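Local coordinates for protein Non-ribosomal peptide synthetase (Streptomyces halstedii, PDB 3WV4) that is the N-terminal part of a non-ribosomal peptide synthetase and belongs to the AMP-binding enzyme family of the ANL clan, at residues 350-355 with 363-368; 283-288 with 310-315; 357-362 with 434-439; 390-395 with 423-428. All coordinates share one frame; numbering follows the deposited sequence.

In the fold
All four contacts belong to one branched, mixed sheet. Contact 2 comes first along the chain and pairs the parallel strands 284-287 and 311-314; strand 335-340 then leads across to the antiparallel part, where contact 1 joins strand 349-350 to 362-366. The centres of contacts 1 and 2 lie about 14 Å apart. Contact 3 is about 9 Å from contact 1 (centres), because strand 437-439 runs beside 362-366, and their segments alternate along the chain. Contact 4, its centre about 17 Å from that of contact 3, is nested within the loop that contact 3 closes. Leu437 and Phe439 pack on Ile390, so strand 437-439 also meets strand 388-393 of contact 4.

Contact 1: residues 350-355 with 363-368; sequences IMPPHL and VGLPLP
Ile350 and Leu365 face each other as an antiparallel hydrogen-bonded pair, which fastens the short strand 349-350 to strand 362-366 in the mixed sheet of this ANL-clan protein. The polar evidence is reciprocal. Ile350 N donates to Leu365 O over 2.9 Å with an N-H...O angle of 159°, and Leu365 N returns a bond of 2.8 Å to Ile350 O. A CA-H...O contact of 3.5 Å from Gly364 CA to Ile350 O adds to this.

Beyond the pair the backbones come unusually close, with Met351 CA 3.6 Å from Gly364 CA, an approach possible because Gly364 has no side chain. Met351 carries its CG anti to the backbone N (chi1 -171°), then bends twice, and this folds Met351 SD to 3.8 Å from Gly364 CA and against the Phe436 ring.

The remaining contacts are apolar. Ile350 and Leu367 slant across each other beneath helix 215-229, where Val228 and Leu229 also touch Ile350; both CG1 and CD1 of Ile350 meet the single methyl CD2 of Leu367. Pro352 meets Leu365 roughly at a right angle, its ring atom CG lying 3.8 Å from Leu365 CD1.

Contact 2: residues 283-288 with 310-315; sequences TMMPIV and RMFTNS
Met284 lays its sulfur on one face of the Arg310 guanidinium, with SD 3.3 Å above the plane defined around Arg310 CZ and displaced toward the rim. Met284 CG stands anti to the carbonyl carbon (chi1 -48°), and two further bends in the chain curl the thioether back over the arginine. The guanidinium is also anchored through NH2, which forms a salt bridge with Asp235 and a hydrogen bond to Gly230 O.

The Phe312 ring is approached differently. Met285 SD sits at its edge, in plane, 5.1 Å from the Phe312 ring centroid and 83° off the normal: a Met-aromatic contact made by a fully extended side chain. Ile287 CG2 reaches Phe312 CD1 obliquely at 3.8 Å, and the ring of Phe331 also meets Phe312.

These side chains ride on adjacent parallel strands, 284-287 and 311-314, the two strands of a beta-alpha-beta unit whose connecting helix is 289-300. Thr283 O grips two donors, Arg310 N at 2.8 Å and Met311 N at 3.3 Å. The ladder continues through Met285 N to Met311 O (3.0 Å) and Thr313 N to Met285 O, and ends with a nearly straight bond from Ile287 N to Thr313 O, 2.8 Å at 174°. On the face shared by Met284 and Met311, the two side chains run side by side, with Met284 CE 3.7 Å from Met311 SD.

Contact 3: residues 357-362 with 434-439; sequences HERPDS and DGFLYF
Arg359 lies flat over Phe436: the guanidinium and ring planes are only 9° apart and their centres 4.0 Å, a cation-pi stack. The extended arginine chain crosses the aromatic side chain at about a right angle, which sets Arg359 CD directly over the ring, 3.6 Å from the Phe436 centroid, as a CH-pi contact. Arg359 CG anti to the carbonyl carbon (chi1 -59°) starts this course down toward 434-439.

Asp434 approaches the guanidinium at its edge. Its carboxylate plane stands almost perpendicular to that of Arg359, and the bond from Arg359 NH2 to Asp434 OD2, 3.2 Å, is weak and bent (122°), although it counts as a salt bridge. NH1 of Arg359 has a second acidic neighbour, with Glu358 OE1 at 3.5 Å.

Tyr438 is turned obliquely to the arginine, its OH beside the Arg359 chain, and takes Ser362 on its face: Ser362 CB sits 4.0 Å from the Tyr438 centroid, while Asp361 CB lies at the ring edge. Tyr438 OH bonds to Asp432. With its OG anti to the backbone N, Ser362 donates from OG to Leu437 O over 2.7 Å, and Ser362 OG is also hydrogen-bonded to Gly364 N.

A type I turn from Arg359 to Ser362, closed by Ser362 N to Arg359 O at 2.9 Å, thus delivers the chain into strand 362-366 beside strand 437-439. With acidic groups on both segments and an aromatic face beneath it, Arg359 would be expected to keep its positive charge; the flat stack, more than the weak bond to Asp434, is probably what sets the guanidinium plane.

Contact 4: residues 390-395 with 423-428; sequences ITVTGP and LHTGDY
Ile390, which loses the most surface in this contact, is held to 423-428 at both its backbone N and its O. Ile390 N donates to Asp427 O over 2.9 Å, while Ile390 O takes two donors from one residue: Thr425 N at 3.2 Å, nearly in line with the carbonyl, and Thr425 OG1 at 2.8 Å. Thr425 OG1 also accepts from Asp427 N at 2.8 Å, forming an ST turn; OG1 lies between the backbone N and carbonyl carbon of Thr425 (chi1 67°), from where it serves both bonds. Ile390 CD1 rests 3.7 Å from Tyr428 C.

The chain turns a corner at Gly426, so strand 388-393 pairs antiparallel with both strand 422-425 and strand 427-431 of the mixed sheet.

Leu423 and Val392 form the hydrogen-bonded pair further along, before the corner. Val392 N meets Leu423 O at 2.9 Å and Leu423 N meets Val392 O at 2.8 Å. On the opposite face of these strands, Thr391 and His424 run alongside each other, with Thr391 CG2 over the imidazole face, 4.1 Å from the His424 centroid and 28° off the normal; His424 ND1 bonds to Glu389.

Contact 1: residues 350-355 with 363-368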
loop_
_atom_site.group_PDB
_atom_site.type_symbol
_atom_site.label_atom_id
_atom_site.label_comp_id
_atom_site.label_asym_id
_atom_site.label_seq_id
_atom_site.Cartn_x
_atom_site.Cartn_y
_atom_site.Cartn_z
ATOM N N ILE A 350 -1.621 -8.185 13.221
ATOM C CA ILE A 350 -3.031 -7.846 13.065
ATOM C C ILE A 350 -3.843 -8.581 14.122
ATOM O O ILE A 350 -3.578 -9.711 14.395
ATOM C CB ILE A 350 -3.576 -8.244 11.656
ATOM C CG1 ILE A 350 -2.835 -7.509 10.579
ATOM C CG2 ILE A 350 -5.078 -7.978 11.585
ATOM C CD1 ILE A 350 -3.327 -7.886 9.165
ATOM N N MET A 351 -4.759 -7.876 14.769
ATOM C CA MET A 351 -5.670 -8.472 15.680
ATOM C C MET A 351 -6.771 -9.055 14.849
ATOM O O MET A 351 -7.452 -8.355 14.098
ATOM C CB MET A 351 -6.304 -7.466 16.608
ATOM C CG MET A 351 -7.108 -8.117 17.725
ATOM S SD MET A 351 -6.087 -9.243 18.785
ATOM C CE MET A 351 -5.599 -8.222 20.108
ATOM N N PRO A 352 -7.004 -10.349 15.016
ATOM C CA PRO A 352 -8.070 -10.913 14.200
ATOM C C PRO A 352 -9.432 -10.270 14.481
ATOM O O PRO A 352 -9.769 -10.106 15.643
ATOM C CB PRO A 352 -8.080 -12.393 14.625
ATOM C CG PRO A 352 -6.682 -12.692 14.998
ATOM C CD PRO A 352 -6.133 -11.394 15.608
ATOM N N PRO A 353 -10.235 -9.996 13.420
ATOM C CA PRO A 353 -11.534 -9.327 13.547
ATOM C C PRO A 353 -12.426 -9.912 14.588
ATOM O O PRO A 353 -13.056 -9.147 15.369
ATOM C CB PRO A 353 -12.137 -9.477 12.156
ATOM C CG PRO A 353 -10.984 -9.329 11.290
ATOM C CD PRO A 353 -9.814 -10.032 12.013
ATOM N N HIS A 354 -12.526 -11.245 14.612
ATOM C CA HIS A 354 -13.360 -11.909 15.588
ATOM C C HIS A 354 -12.884 -11.605 17.024
ATOM O O HIS A 354 -13.664 -11.820 17.960
ATOM C CB HIS A 354 -13.554 -13.455 15.280
ATOM C CG HIS A 354 -12.396 -14.333 15.677
ATOM N ND1 HIS A 354 -11.235 -14.413 14.948
ATOM C CD2 HIS A 354 -12.231 -15.174 16.726
ATOM C CE1 HIS A 354 -10.376 -15.213 15.544
ATOM N NE2 HIS A 354 -10.963 -15.710 16.622
ATOM N N LEU A 355 -11.638 -11.143 17.217
ATOM C CA LEU A 355 -11.125 -10.861 18.593
ATOM C C LEU A 355 -11.049 -9.367 18.914
ATOM O O LEU A 355 -10.303 -8.976 19.843
ATOM C CB LEU A 355 -9.735 -11.510 18.819
ATOM C CG LEU A 355 -9.594 -13.033 18.544
ATOM C CD1 LEU A 355 -8.157 -13.505 18.720
ATOM C CD2 LEU A 355 -10.507 -13.839 19.438
ATOM N N VAL A 363 -1.680 -5.230 19.888
ATOM C CA VAL A 363 -1.770 -4.929 18.466
ATOM C C VAL A 363 -1.847 -6.221 17.598
ATOM O O VAL A 363 -1.487 -6.239 16.406
ATOM C CB VAL A 363 -0.580 -4.064 17.985
ATOM C CG1 VAL A 363 -0.716 -2.655 18.539
ATOM C CG2 VAL A 363 0.767 -4.684 18.336
ATOM N N GLY A 364 -2.243 -7.303 18.226
ATOM C CA GLY A 364 -2.582 -8.536 17.492
ATOM C C GLY A 364 -1.503 -9.565 17.371
ATOM O O GLY A 364 -0.485 -9.569 18.124
ATOM N N LEU A 365 -1.716 -10.465 16.412
ATOM C CA LEU A 365 -0.852 -11.641 16.226
ATOM C C LEU A 365 -0.012 -11.381 15.015
ATOM O O LEU A 365 -0.420 -10.632 14.171
ATOM C CB LEU A 365 -1.721 -12.855 15.993
ATOM C CG LEU A 365 -2.539 -13.303 17.185
ATOM C CD1 LEU A 365 -3.640 -14.254 16.763
ATOM C CD2 LEU A 365 -1.613 -13.978 18.189
ATOM N N PRO A 366 1.172 -12.012 14.917
ATOM C CA PRO A 366 1.979 -11.931 13.712
ATOM C C PRO A 366 1.174 -12.237 12.481
ATOM O O PRO A 366 0.184 -12.943 12.558
ATOM C CB PRO A 366 2.976 -13.058 13.861
ATOM C CG PRO A 366 2.917 -13.513 15.271
ATOM C CD PRO A 366 1.600 -13.092 15.827
ATOM N N LEU A 367 1.598 -11.701 11.355
ATOM C CA LEU A 367 0.962 -12.005 10.092
ATOM C C LEU A 367 1.162 -13.486 9.851
ATOM O O LEU A 367 2.200 -14.069 10.233
ATOM C CB LEU A 367 1.617 -11.262 8.970
ATOM C CG LEU A 367 1.471 -9.745 8.779
ATOM C CD1 LEU A 367 1.725 -9.415 7.313
ATOM C CD2 LEU A 367 0.123 -9.205 9.185
ATOM N N PRO A 368 0.152 -14.139 9.274
ATOM C CA PRO A 368 0.351 -15.567 9.019
ATOM C C PRO A 368 1.615 -15.794 8.182
ATOM O O PRO A 368 1.801 -15.103 7.174
ATOM C CB PRO A 368 -0.895 -15.951 8.211
ATOM C CG PRO A 368 -1.918 -14.963 8.588
ATOM C CD PRO A 368 -1.239 -13.718 9.088
#

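Contact 2: residues 283-288 with 310-315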
loop_
_atom_site.group_PDB
_atom_site.type_symbol
_atom_site.label_atom_id
_atom_site.label_comp_id
_atom_site.label_asym_id
_atom_site.label_seq_id
_atom_site.Cartn_x
_atom_site.Cartn_y
_atom_site.Cartn_z
ATOM N N THR A 283 -18.092 -1.328 1.901
ATOM C CA THR A 283 -18.057 -2.331 2.925
ATOM C C THR A 283 -16.816 -2.310 3.787
ATOM O O THR A 283 -16.894 -2.691 4.956
ATOM C CB THR A 283 -18.220 -3.729 2.326
ATOM O OG1 THR A 283 -17.149 -3.972 1.408
ATOM C CG2 THR A 283 -19.581 -3.821 1.551
ATOM N N MET A 284 -15.675 -1.926 3.233
ATOM C CA MET A 284 -14.414 -1.914 3.978
ATOM C C MET A 284 -13.813 -0.536 3.878
ATOM O O MET A 284 -13.858 0.052 2.821
ATOM C CB MET A 284 -13.425 -2.883 3.373
ATOM C CG MET A 284 -13.965 -4.276 3.076
ATOM S SD MET A 284 -14.021 -5.314 4.527
ATOM C CE MET A 284 -12.326 -5.796 4.746
ATOM N N MET A 285 -13.285 -0.011 4.977
ATOM C CA MET A 285 -12.749 1.342 5.014
ATOM C C MET A 285 -11.486 1.379 5.812
ATOM O O MET A 285 -11.526 1.261 7.044
ATOM C CB MET A 285 -13.739 2.295 5.664
ATOM C CG MET A 285 -13.319 3.744 5.583
ATOM S SD MET A 285 -14.471 4.919 6.324
ATOM C CE MET A 285 -13.523 6.395 5.929
ATOM N N PRO A 286 -10.370 1.551 5.143
ATOM C CA PRO A 286 -9.174 1.734 5.984
ATOM C C PRO A 286 -9.240 3.125 6.603
ATOM O O PRO A 286 -9.721 4.057 5.951
ATOM C CB PRO A 286 -7.997 1.578 4.989
ATOM C CG PRO A 286 -8.603 1.734 3.634
ATOM C CD PRO A 286 -10.041 1.307 3.729
ATOM N N ILE A 287 -8.792 3.260 7.839
ATOM C CA ILE A 287 -8.823 4.551 8.516
ATOM C C ILE A 287 -7.525 4.831 9.283
ATOM O O ILE A 287 -6.679 3.949 9.468
ATOM C CB ILE A 287 -9.963 4.609 9.577
ATOM C CG1 ILE A 287 -9.780 3.466 10.581
ATOM C CG2 ILE A 287 -11.327 4.529 8.914
ATOM C CD1 ILE A 287 -10.568 3.662 11.855
ATOM N N VAL A 288 -7.457 6.066 9.767
ATOM C CA VAL A 288 -6.438 6.591 10.655
ATOM C C VAL A 288 -7.215 7.360 11.746
ATOM O O VAL A 288 -8.368 7.761 11.509
ATOM C CB VAL A 288 -5.527 7.502 9.787
ATOM C CG1 VAL A 288 -4.662 8.431 10.602
ATOM C CG2 VAL A 288 -4.676 6.675 8.855
ATOM N N ARG A 310 -18.742 -2.992 6.999
ATOM C CA ARG A 310 -18.471 -4.156 7.821
ATOM C C ARG A 310 -17.102 -4.183 8.508
ATOM O O ARG A 310 -16.884 -4.966 9.454
ATOM C CB ARG A 310 -18.694 -5.441 7.007
ATOM C CG ARG A 310 -17.558 -5.855 6.073
ATOM C CD ARG A 310 -17.975 -7.105 5.255
ATOM N NE ARG A 310 -16.876 -7.578 4.426
ATOM C CZ ARG A 310 -15.896 -8.401 4.846
ATOM N NH1 ARG A 310 -15.892 -8.897 6.055
ATOM N NH2 ARG A 310 -14.945 -8.767 4.036
ATOM N N MET A 311 -16.165 -3.355 8.074
ATOM C CA MET A 311 -14.837 -3.331 8.728
ATOM C C MET A 311 -14.134 -2.023 8.536
ATOM O O MET A 311 -14.185 -1.446 7.442
ATOM C CB MET A 311 -13.915 -4.430 8.178
ATOM C CG MET A 311 -12.687 -4.711 9.032
ATOM S SD MET A 311 -11.711 -6.100 8.413
ATOM C CE MET A 311 -12.919 -7.431 8.541
ATOM N N PHE A 312 -13.547 -1.542 9.627
ATOM C CA PHE A 312 -12.595 -0.481 9.649
ATOM C C PHE A 312 -11.241 -1.063 10.032
ATOM O O PHE A 312 -11.150 -1.802 11.030
ATOM C CB PHE A 312 -12.932 0.543 10.724
ATOM C CG PHE A 312 -14.220 1.226 10.495
ATOM C CD1 PHE A 312 -14.318 2.261 9.579
ATOM C CD2 PHE A 312 -15.372 0.816 11.179
ATOM C CE1 PHE A 312 -15.535 2.890 9.348
ATOM C CE2 PHE A 312 -16.602 1.442 10.935
ATOM C CZ PHE A 312 -16.682 2.484 10.004
ATOM N N THR A 313 -10.209 -0.706 9.276
ATOM C CA THR A 313 -8.888 -1.176 9.578
ATOM C C THR A 313 -7.971 0.030 9.848
ATOM O O THR A 313 -7.860 0.932 9.040
ATOM C CB THR A 313 -8.328 -2.085 8.477
ATOM O OG1 THR A 313 -8.172 -1.392 7.261
ATOM C CG2 THR A 313 -9.271 -3.161 8.203
ATOM N N ASN A 314 -7.283 -0.029 10.972
ATOM C CA ASN A 314 -6.494 1.062 11.427
ATOM C C ASN A 314 -5.064 0.600 11.490
ATOM O O ASN A 314 -4.733 -0.367 12.201
ATOM C CB ASN A 314 -6.946 1.532 12.805
ATOM C CG ASN A 314 -6.199 2.788 13.253
ATOM O OD1 ASN A 314 -6.344 3.845 12.650
ATOM N ND2 ASN A 314 -5.430 2.678 14.300
ATOM N N SER A 315 -4.227 1.283 10.707
ATOM C CA SER A 315 -2.790 1.192 10.862
ATOM C C SER A 315 -2.402 2.589 11.387
ATOM O O SER A 315 -3.185 3.235 12.102
ATOM C CB SER A 315 -2.085 0.728 9.536
ATOM O OG SER A 315 -2.566 1.368 8.357
#

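Contact 3: residues 357-362 with 434-439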
loop_
_atom_site.group_PDB
_atom_site.type_symbol
_atom_site.label_atom_id
_atom_site.label_comp_id
_atom_site.label_asym_id
_atom_site.label_seq_id
_atom_site.Cartn_x
_atom_site.Cartn_y
_atom_site.Cartn_z
ATOM N N HIS A 357 -12.820 -7.220 20.455
ATOM C CA HIS A 357 -13.158 -6.861 21.825
ATOM C C HIS A 357 -12.151 -7.331 22.901
ATOM O O HIS A 357 -12.328 -7.089 24.073
ATOM C CB HIS A 357 -14.517 -7.450 22.227
ATOM C CG HIS A 357 -15.620 -6.956 21.389
ATOM N ND1 HIS A 357 -15.965 -5.631 21.357
ATOM C CD2 HIS A 357 -16.438 -7.586 20.503
ATOM C CE1 HIS A 357 -16.946 -5.463 20.483
ATOM N NE2 HIS A 357 -17.247 -6.625 19.951
ATOM N N GLU A 358 -11.091 -7.976 22.499
ATOM C CA GLU A 358 -10.277 -8.712 23.467
ATOM C C GLU A 358 -8.891 -8.196 23.495
ATOM O O GLU A 358 -8.442 -7.669 22.511
ATOM C CB GLU A 358 -10.280 -10.186 23.120
ATOM C CG GLU A 358 -11.563 -10.795 23.607
ATOM C CD GLU A 358 -11.634 -12.225 23.312
ATOM O OE1 GLU A 358 -10.616 -12.921 23.535
ATOM O OE2 GLU A 358 -12.710 -12.631 22.872
ATOM N N ARG A 359 -8.253 -8.321 24.653
ATOM C CA ARG A 359 -6.888 -7.886 24.869
ATOM C C ARG A 359 -6.708 -6.466 24.369
ATOM O O ARG A 359 -5.913 -6.207 23.467
ATOM C CB ARG A 359 -5.953 -8.855 24.177
ATOM C CG ARG A 359 -6.110 -10.273 24.671
ATOM C CD ARG A 359 -5.382 -11.178 23.731
ATOM N NE ARG A 359 -5.189 -12.488 24.303
ATOM C CZ ARG A 359 -6.030 -13.494 24.149
ATOM N NH1 ARG A 359 -7.154 -13.342 23.423
ATOM N NH2 ARG A 359 -5.746 -14.669 24.720
ATOM N N PRO A 360 -7.477 -5.526 24.923
ATOM C CA PRO A 360 -7.360 -4.099 24.527
ATOM C C PRO A 360 -5.952 -3.538 24.292
ATOM O O PRO A 360 -5.787 -2.723 23.427
ATOM C CB PRO A 360 -8.057 -3.334 25.665
ATOM C CG PRO A 360 -8.191 -4.317 26.805
ATOM C CD PRO A 360 -8.289 -5.689 26.133
ATOM N N ASP A 361 -4.946 -3.974 25.003
ATOM C CA ASP A 361 -3.592 -3.385 24.822
ATOM C C ASP A 361 -2.734 -3.974 23.734
ATOM O O ASP A 361 -1.560 -3.545 23.564
ATOM C CB ASP A 361 -2.798 -3.508 26.135
ATOM C CG ASP A 361 -3.312 -2.579 27.196
ATOM O OD1 ASP A 361 -3.822 -1.483 26.829
ATOM O OD2 ASP A 361 -3.197 -2.943 28.390
ATOM N N SER A 362 -3.249 -5.033 23.091
ATOM C CA SER A 362 -2.488 -5.738 22.088
ATOM C C SER A 362 -2.688 -5.094 20.733
ATOM O O SER A 362 -3.744 -4.562 20.436
ATOM C CB SER A 362 -2.908 -7.263 22.055
ATOM O OG SER A 362 -2.235 -7.939 21.007
ATOM N N ASP A 434 0.209 -16.685 24.433
ATOM C CA ASP A 434 -0.598 -16.925 23.259
ATOM C C ASP A 434 0.088 -16.414 21.968
ATOM O O ASP A 434 -0.234 -16.843 20.854
ATOM C CB ASP A 434 -2.009 -16.378 23.536
ATOM C CG ASP A 434 -2.844 -17.353 24.389
ATOM O OD1 ASP A 434 -2.787 -18.587 24.119
ATOM O OD2 ASP A 434 -3.586 -16.942 25.311
ATOM N N GLY A 435 1.073 -15.519 22.111
ATOM C CA GLY A 435 1.789 -14.973 20.934
ATOM C C GLY A 435 1.242 -13.622 20.490
ATOM O O GLY A 435 1.614 -13.123 19.434
ATOM N N PHE A 436 0.385 -13.019 21.309
ATOM C CA PHE A 436 -0.093 -11.685 21.018
ATOM C C PHE A 436 0.970 -10.629 21.316
ATOM O O PHE A 436 1.759 -10.742 22.279
ATOM C CB PHE A 436 -1.302 -11.386 21.859
ATOM C CG PHE A 436 -2.552 -12.079 21.384
ATOM C CD1 PHE A 436 -3.400 -11.458 20.493
ATOM C CD2 PHE A 436 -2.896 -13.310 21.900
ATOM C CE1 PHE A 436 -4.547 -12.098 20.053
ATOM C CE2 PHE A 436 -4.034 -13.962 21.453
ATOM C CZ PHE A 436 -4.880 -13.336 20.530
ATOM N N LEU A 437 0.956 -9.576 20.534
ATOM C CA LEU A 437 1.964 -8.525 20.690
ATOM C C LEU A 437 1.441 -7.347 21.471
ATOM O O LEU A 437 0.279 -6.961 21.347
ATOM C CB LEU A 437 2.476 -8.089 19.329
ATOM C CG LEU A 437 3.514 -6.944 19.274
ATOM C CD1 LEU A 437 4.811 -7.269 19.997
ATOM C CD2 LEU A 437 3.765 -6.625 17.819
ATOM N N TYR A 438 2.323 -6.816 22.322
ATOM C CA TYR A 438 2.041 -5.641 23.148
ATOM C C TYR A 438 3.226 -4.682 23.101
ATOM O O TYR A 438 4.393 -5.104 22.981
ATOM C CB TYR A 438 1.845 -6.061 24.601
ATOM C CG TYR A 438 0.689 -6.999 24.823
ATOM C CD1 TYR A 438 -0.564 -6.519 25.182
ATOM C CD2 TYR A 438 0.856 -8.384 24.682
ATOM C CE1 TYR A 438 -1.615 -7.363 25.389
ATOM C CE2 TYR A 438 -0.207 -9.237 24.875
ATOM C CZ TYR A 438 -1.435 -8.702 25.206
ATOM O OH TYR A 438 -2.438 -9.539 25.427
ATOM N N PHE A 439 2.942 -3.404 23.250
ATOM C CA PHE A 439 4.003 -2.400 23.471
ATOM C C PHE A 439 4.513 -2.264 24.901
ATOM O O PHE A 439 3.796 -2.576 25.855
ATOM C CB PHE A 439 3.538 -1.044 22.937
ATOM C CG PHE A 439 3.414 -1.029 21.459
ATOM C CD1 PHE A 439 4.391 -1.617 20.686
ATOM C CD2 PHE A 439 2.346 -0.408 20.845
ATOM C CE1 PHE A 439 4.295 -1.595 19.310
ATOM C CE2 PHE A 439 2.248 -0.376 19.470
ATOM C CZ PHE A 439 3.218 -0.982 18.702
#

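Contact 4: residues 390-395 with 423-428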
loop_
_atom_site.group_PDB
_atom_site.type_symbol
_atom_site.label_atom_id
_atom_site.label_comp_id
_atom_site.label_asym_id
_atom_site.label_seq_id
_atom_site.Cartn_x
_atom_site.Cartn_y
_atom_site.Cartn_z
ATOM N N ILE A 390 11.275 -5.577 19.542
ATOM C CA ILE A 390 10.401 -6.303 18.604
ATOM C C ILE A 390 11.194 -6.568 17.344
ATOM O O ILE A 390 11.664 -5.630 16.680
ATOM C CB ILE A 390 9.123 -5.498 18.308
ATOM C CG1 ILE A 390 8.272 -5.426 19.585
ATOM C CG2 ILE A 390 8.310 -6.131 17.184
ATOM C CD1 ILE A 390 7.329 -4.255 19.555
ATOM N N THR A 391 11.334 -7.844 17.017
ATOM C CA THR A 391 12.037 -8.193 15.789
ATOM C C THR A 391 11.111 -9.095 14.997
ATOM O O THR A 391 10.199 -9.678 15.565
ATOM C CB THR A 391 13.423 -8.843 15.971
ATOM O OG1 THR A 391 13.286 -10.229 16.336
ATOM C CG2 THR A 391 14.229 -8.088 17.011
ATOM N N VAL A 392 11.379 -9.191 13.691
ATOM C CA VAL A 392 10.503 -9.826 12.737
ATOM C C VAL A 392 11.282 -10.617 11.702
ATOM O O VAL A 392 12.290 -10.149 11.163
ATOM C CB VAL A 392 9.730 -8.749 11.987
ATOM C CG1 VAL A 392 8.887 -9.348 10.889
ATOM C CG2 VAL A 392 8.880 -7.952 12.969
ATOM N N THR A 393 10.767 -11.772 11.367
ATOM C CA THR A 393 11.352 -12.600 10.338
ATOM C C THR A 393 10.263 -13.128 9.382
ATOM O O THR A 393 9.191 -13.484 9.807
ATOM C CB THR A 393 12.102 -13.740 11.066
ATOM O OG1 THR A 393 13.242 -13.170 11.720
ATOM C CG2 THR A 393 12.554 -14.776 10.109
ATOM N N GLY A 394 10.529 -13.185 8.090
ATOM C CA GLY A 394 9.593 -13.819 7.203
ATOM C C GLY A 394 9.581 -13.268 5.807
ATOM O O GLY A 394 10.374 -12.381 5.465
ATOM N N PRO A 395 8.686 -13.797 4.985
ATOM C CA PRO A 395 8.710 -13.532 3.558
ATOM C C PRO A 395 8.151 -12.176 3.174
ATOM O O PRO A 395 7.955 -11.913 2.013
ATOM C CB PRO A 395 7.839 -14.659 2.956
ATOM C CG PRO A 395 7.675 -15.668 4.057
ATOM C CD PRO A 395 7.743 -14.873 5.331
ATOM N N LEU A 423 14.460 -8.423 10.789
ATOM C CA LEU A 423 14.237 -6.982 10.895
ATOM C C LEU A 423 14.179 -6.592 12.338
ATOM O O LEU A 423 13.382 -7.129 13.098
ATOM C CB LEU A 423 12.917 -6.564 10.233
ATOM C CG LEU A 423 12.483 -5.133 10.472
ATOM C CD1 LEU A 423 13.419 -4.192 9.729
ATOM C CD2 LEU A 423 11.007 -4.936 10.097
ATOM N N HIS A 424 15.000 -5.619 12.706
ATOM C CA HIS A 424 14.993 -5.039 14.048
ATOM C C HIS A 424 14.270 -3.724 13.967
ATOM O O HIS A 424 14.739 -2.791 13.310
ATOM C CB HIS A 424 16.449 -4.827 14.527
ATOM C CG HIS A 424 17.182 -6.101 14.794
ATOM N ND1 HIS A 424 17.486 -6.537 16.069
ATOM C CD2 HIS A 424 17.662 -7.041 13.950
ATOM C CE1 HIS A 424 18.117 -7.695 15.993
ATOM N NE2 HIS A 424 18.234 -8.022 14.719
ATOM N N THR A 425 13.129 -3.627 14.641
ATOM C CA THR A 425 12.227 -2.510 14.415
ATOM C C THR A 425 12.568 -1.234 15.180
ATOM O O THR A 425 12.052 -0.158 14.860
ATOM C CB THR A 425 10.810 -2.877 14.880
ATOM O OG1 THR A 425 10.814 -3.028 16.305
ATOM C CG2 THR A 425 10.307 -4.178 14.183
ATOM N N GLY A 426 13.331 -1.361 16.264
ATOM C CA GLY A 426 13.566 -0.241 17.148
ATOM C C GLY A 426 12.358 0.039 18.004
ATOM O O GLY A 426 12.321 1.016 18.718
ATOM N N ASP A 427 11.345 -0.810 17.952
ATOM C CA ASP A 427 10.238 -0.665 18.882
ATOM C C ASP A 427 10.449 -1.696 19.987
ATOM O O ASP A 427 11.070 -2.739 19.772
ATOM C CB ASP A 427 8.901 -0.840 18.178
ATOM C CG ASP A 427 8.547 0.339 17.251
ATOM O OD1 ASP A 427 8.966 1.483 17.521
ATOM O OD2 ASP A 427 7.833 0.094 16.250
ATOM N N TYR A 428 9.899 -1.423 21.160
ATOM C CA TYR A 428 10.030 -2.348 22.271
ATOM C C TYR A 428 8.661 -2.841 22.718
ATOM O O TYR A 428 7.696 -2.104 22.741
ATOM C CB TYR A 428 10.784 -1.674 23.442
ATOM C CG TYR A 428 12.192 -1.534 23.129
ATOM C CD1 TYR A 428 13.137 -2.403 23.664
ATOM C CD2 TYR A 428 12.622 -0.518 22.291
ATOM C CE1 TYR A 428 14.467 -2.254 23.343
ATOM C CE2 TYR A 428 13.943 -0.376 21.974
ATOM C CZ TYR A 428 14.850 -1.241 22.506
ATOM O OH TYR A 428 16.171 -1.064 22.186
#